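Local coordinates for protein putative acyl-CoA dehydrogenase (Burkholderia xenovorans, PDB 5JSC) that binds flavin-adenine dinucleotide as a putative flavoprotein of the acyl-CoA dehydrogenase family, at residues A142-S147 and V188-T193. Sequence-based numbering, arbitrary orientation.
With FAD (flavin-adenine dinucleotide), chain M.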
loop_
_atom_site.group_PDB
_atom_site.type_symbol
_atom_site.label_atom_id
_atom_site.label_comp_id
_atom_site.label_asym_id
_atom_site.label_seq_id
_atom_site.Cartn_x
_atom_site.Cartn_y
_atom_site.Cartn_z
ATOM N N ALA C 142 -23.704 -16.260 27.222
ATOM C CA ALA C 142 -23.004 -17.346 26.544
ATOM C C ALA C 142 -21.528 -17.021 26.357
ATOM O O ALA C 142 -21.115 -15.860 26.387
ATOM C CB ALA C 142 -23.645 -17.627 25.178
ATOM N N ALA C 143 -20.737 -18.072 26.132
ATOM C CA ALA C 143 -19.311 -17.921 25.861
ATOM C C ALA C 143 -18.817 -19.113 25.048
ATOM O O ALA C 143 -19.381 -20.208 25.111
ATOM C CB ALA C 143 -18.509 -17.784 27.158
ATOM N N PHE C 144 -17.738 -18.875 24.306
ATOM C CA PHE C 144 -17.176 -19.791 23.311
ATOM C C PHE C 144 -15.708 -19.977 23.672
ATOM O O PHE C 144 -14.913 -19.049 23.503
ATOM C CB PHE C 144 -17.345 -19.178 21.920
ATOM C CG PHE C 144 -16.848 -20.018 20.771
ATOM C CD1 PHE C 144 -17.641 -21.018 20.230
ATOM C CD2 PHE C 144 -15.627 -19.736 20.158
ATOM C CE1 PHE C 144 -17.212 -21.759 19.143
ATOM C CE2 PHE C 144 -15.196 -20.473 19.058
ATOM C CZ PHE C 144 -15.989 -21.486 18.554
ATOM N N ALA C 145 -15.349 -21.142 24.202
ATOM C CA ALA C 145 -14.011 -21.346 24.783
ATOM C C ALA C 145 -13.199 -22.313 23.917
ATOM O O ALA C 145 -13.233 -23.537 24.101
ATOM C CB ALA C 145 -14.109 -21.838 26.234
ATOM N N LEU C 146 -12.426 -21.743 22.994
ATOM C CA LEU C 146 -11.637 -22.484 22.020
ATOM C C LEU C 146 -10.146 -22.249 22.192
ATOM O O LEU C 146 -9.373 -23.214 22.293
ATOM C CB LEU C 146 -12.074 -22.085 20.600
ATOM C CG LEU C 146 -11.403 -22.821 19.437
ATOM C CD1 LEU C 146 -11.689 -24.315 19.539
ATOM C CD2 LEU C 146 -11.872 -22.255 18.086
ATOM N N SER C 147 -9.730 -20.989 22.254
ATOM C CA SER C 147 -8.318 -20.617 22.302
ATOM C C SER C 147 -7.667 -20.984 23.635
ATOM O O SER C 147 -8.304 -20.984 24.694
ATOM C CB SER C 147 -8.178 -19.112 22.075
ATOM O OG SER C 147 -8.736 -18.744 20.829
ATOM N N VAL C 188 -19.219 -22.993 25.960
ATOM C CA VAL C 188 -19.018 -24.094 25.021
ATOM C C VAL C 188 -17.511 -24.326 24.939
ATOM O O VAL C 188 -16.769 -23.478 24.436
ATOM C CB VAL C 188 -19.617 -23.801 23.642
ATOM C CG1 VAL C 188 -19.259 -24.915 22.672
ATOM C CG2 VAL C 188 -21.127 -23.676 23.741
ATOM N N VAL C 189 -17.051 -25.468 25.450
ATOM C CA VAL C 189 -15.626 -25.754 25.619
ATOM C C VAL C 189 -15.231 -26.856 24.649
ATOM O O VAL C 189 -15.889 -27.905 24.592
ATOM C CB VAL C 189 -15.302 -26.177 27.064
ATOM C CG1 VAL C 189 -13.802 -26.463 27.224
ATOM C CG2 VAL C 189 -15.754 -25.114 28.060
ATOM N N PHE C 190 -14.137 -26.642 23.921
ATOM C CA PHE C 190 -13.594 -27.654 23.024
ATOM C C PHE C 190 -12.367 -28.261 23.679
ATOM O O PHE C 190 -11.504 -27.533 24.182
ATOM C CB PHE C 190 -13.268 -27.054 21.654
ATOM C CG PHE C 190 -14.475 -26.473 20.981
ATOM C CD1 PHE C 190 -14.896 -25.182 21.281
ATOM C CD2 PHE C 190 -15.229 -27.240 20.105
ATOM C CE1 PHE C 190 -16.036 -24.650 20.697
ATOM C CE2 PHE C 190 -16.368 -26.713 19.511
ATOM C CZ PHE C 190 -16.775 -25.415 19.811
ATOM N N ALA C 191 -12.308 -29.591 23.710
ATOM C CA ALA C 191 -11.266 -30.283 24.457
ATOM C C ALA C 191 -10.843 -31.528 23.700
ATOM O O ALA C 191 -11.610 -32.091 22.916
ATOM C CB ALA C 191 -11.747 -30.669 25.869
ATOM N N ARG C 192 -9.611 -31.970 23.957
ATOM C CA ARG C 192 -9.083 -33.154 23.282
ATOM C C ARG C 192 -9.556 -34.414 23.998
ATOM O O ARG C 192 -9.156 -34.682 25.135
ATOM C CB ARG C 192 -7.559 -33.118 23.220
ATOM C CG ARG C 192 -6.979 -34.346 22.517
ATOM C CD ARG C 192 -5.494 -34.158 22.159
ATOM N NE ARG C 192 -5.331 -32.894 21.450
ATOM C CZ ARG C 192 -5.644 -32.701 20.169
ATOM N NH1 ARG C 192 -6.107 -33.697 19.423
ATOM N NH2 ARG C 192 -5.508 -31.494 19.636
ATOM N N THR C 193 -10.383 -35.203 23.321
ATOM C CA THR C 193 -10.805 -36.499 23.835
ATOM C C THR C 193 -10.008 -37.661 23.253
ATOM O O THR C 193 -10.059 -38.762 23.810
ATOM C CB THR C 193 -12.305 -36.711 23.572
ATOM O OG1 THR C 193 -12.615 -36.316 22.230
ATOM C CG2 THR C 193 -13.134 -35.886 24.538
HETATM P PA FAD M . -1.102 -17.095 17.509
HETATM O O1A FAD M . -1.875 -18.317 17.184
HETATM O O2A FAD M . 0.207 -17.279 18.280
HETATM O O5B FAD M . -0.826 -16.318 16.151
HETATM C C5B FAD M . 0.007 -15.142 16.163
HETATM C C4B FAD M . -0.075 -14.560 14.776
HETATM O O4B FAD M . 0.505 -15.491 13.845
HETATM C C3B FAD M . -1.485 -14.366 14.235
HETATM O O3B FAD M . -2.126 -13.194 14.745
HETATM C C2B FAD M . -1.237 -14.319 12.725
HETATM O O2B FAD M . -0.837 -13.005 12.335
HETATM C C1B FAD M . -0.052 -15.287 12.562
HETATM N N9A FAD M . -0.382 -16.595 12.007
HETATM C C8A FAD M . -1.257 -17.518 12.518
HETATM N N7A FAD M . -1.288 -18.649 11.857
HETATM C C5A FAD M . -0.368 -18.458 10.834
HETATM C C6A FAD M . 0.077 -19.292 9.792
HETATM N N6A FAD M . -0.381 -20.531 9.584
HETATM N N1A FAD M . 1.011 -18.801 8.947
HETATM C C2A FAD M . 1.455 -17.551 9.136
HETATM N N3A FAD M . 1.108 -16.673 10.084
HETATM C C4A FAD M . 0.191 -17.194 10.910
HETATM N N1 FAD M . -10.810 -16.993 21.671
HETATM C C2 FAD M . -11.817 -17.828 22.078
HETATM O O2 FAD M . -11.690 -19.065 22.070
HETATM N N3 FAD M . -12.998 -17.295 22.522
HETATM C C4 FAD M . -13.298 -15.950 22.604
HETATM O O4 FAD M . -14.357 -15.577 23.100
HETATM C C4X FAD M . -12.254 -15.079 22.149
HETATM N N5 FAD M . -12.436 -13.792 22.257
HETATM C C5X FAD M . -11.357 -12.958 22.010
HETATM C C6 FAD M . -11.491 -11.596 22.273
HETATM C C7 FAD M . -10.411 -10.730 22.143
HETATM C C7M FAD M . -10.588 -9.273 22.483
HETATM C C8 FAD M . -9.168 -11.235 21.714
HETATM C C8M FAD M . -7.969 -10.330 21.564
HETATM C C9 FAD M . -9.038 -12.591 21.432
HETATM C C9A FAD M . -10.117 -13.457 21.583
HETATM N N10 FAD M . -9.989 -14.851 21.402
HETATM C C10 FAD M . -11.032 -15.692 21.707
HETATM C "C1'" FAD M . -8.680 -15.406 21.034
HETATM C "C2'" FAD M . -8.353 -15.255 19.552
HETATM O "O2'" FAD M . -9.174 -16.112 18.760
HETATM C "C3'" FAD M . -6.883 -15.605 19.324
HETATM O "O3'" FAD M . -6.140 -14.568 19.950
HETATM C "C4'" FAD M . -6.490 -15.707 17.851
HETATM O "O4'" FAD M . -7.060 -16.895 17.298
HETATM C "C5'" FAD M . -4.987 -15.714 17.667
HETATM O "O5'" FAD M . -4.449 -16.797 18.453
HETATM P P FAD M . -3.162 -16.442 19.378
HETATM O O1P FAD M . -3.419 -15.234 20.212
HETATM O O2P FAD M . -2.762 -17.670 20.136
HETATM O O3P FAD M . -2.014 -16.084 18.331
#
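A145 and V188 pair through the backbone, joining edge strand 144-145 to strand 186-192 in parallel within a mixed sheet of the acyl-CoA dehydrogenase middle domain. A145 N donates a hydrogen bond to V188 O over 2.7 Å. V188 N donates to A143 O, and F190 N to A145 O at 3.2 Å. A145 O also accepts a CA-H...O contact from V189.

On one face of this sheet the rings of F144 and F190 form an offset edge-to-face pair, the edge of F190 toward the face of F144. Their centroids are 5.3 Å apart, with planes at 63°. F190 CG lies beside its backbone N (chi1 -60°), setting the ring next to strand 144-145 with A145 O in plane at its edge. L146 CD1 touches F190 CD1 at 3.8 Å. T257 touches F144 and L258 touches L146, both from helix 250-286. On the other face, A145 CB packs against V189 CG2.

The edge of 142-147 away from strand 186-192 binds the pyrimidine end of the flavin. FAD N3 donates to F144 O at 2.8 Å, almost straight at 174°. L146 N and S147 N donate to FAD O2, and S147 OG to FAD N1 at 2.8 Å.

Segment 142-147 thus links strand 186-192 to the flavin pyrimidine. The two N-H groups at O2 and the hydroxyl at N1 would probably stabilise negative charge on its N1-C2=O2 side.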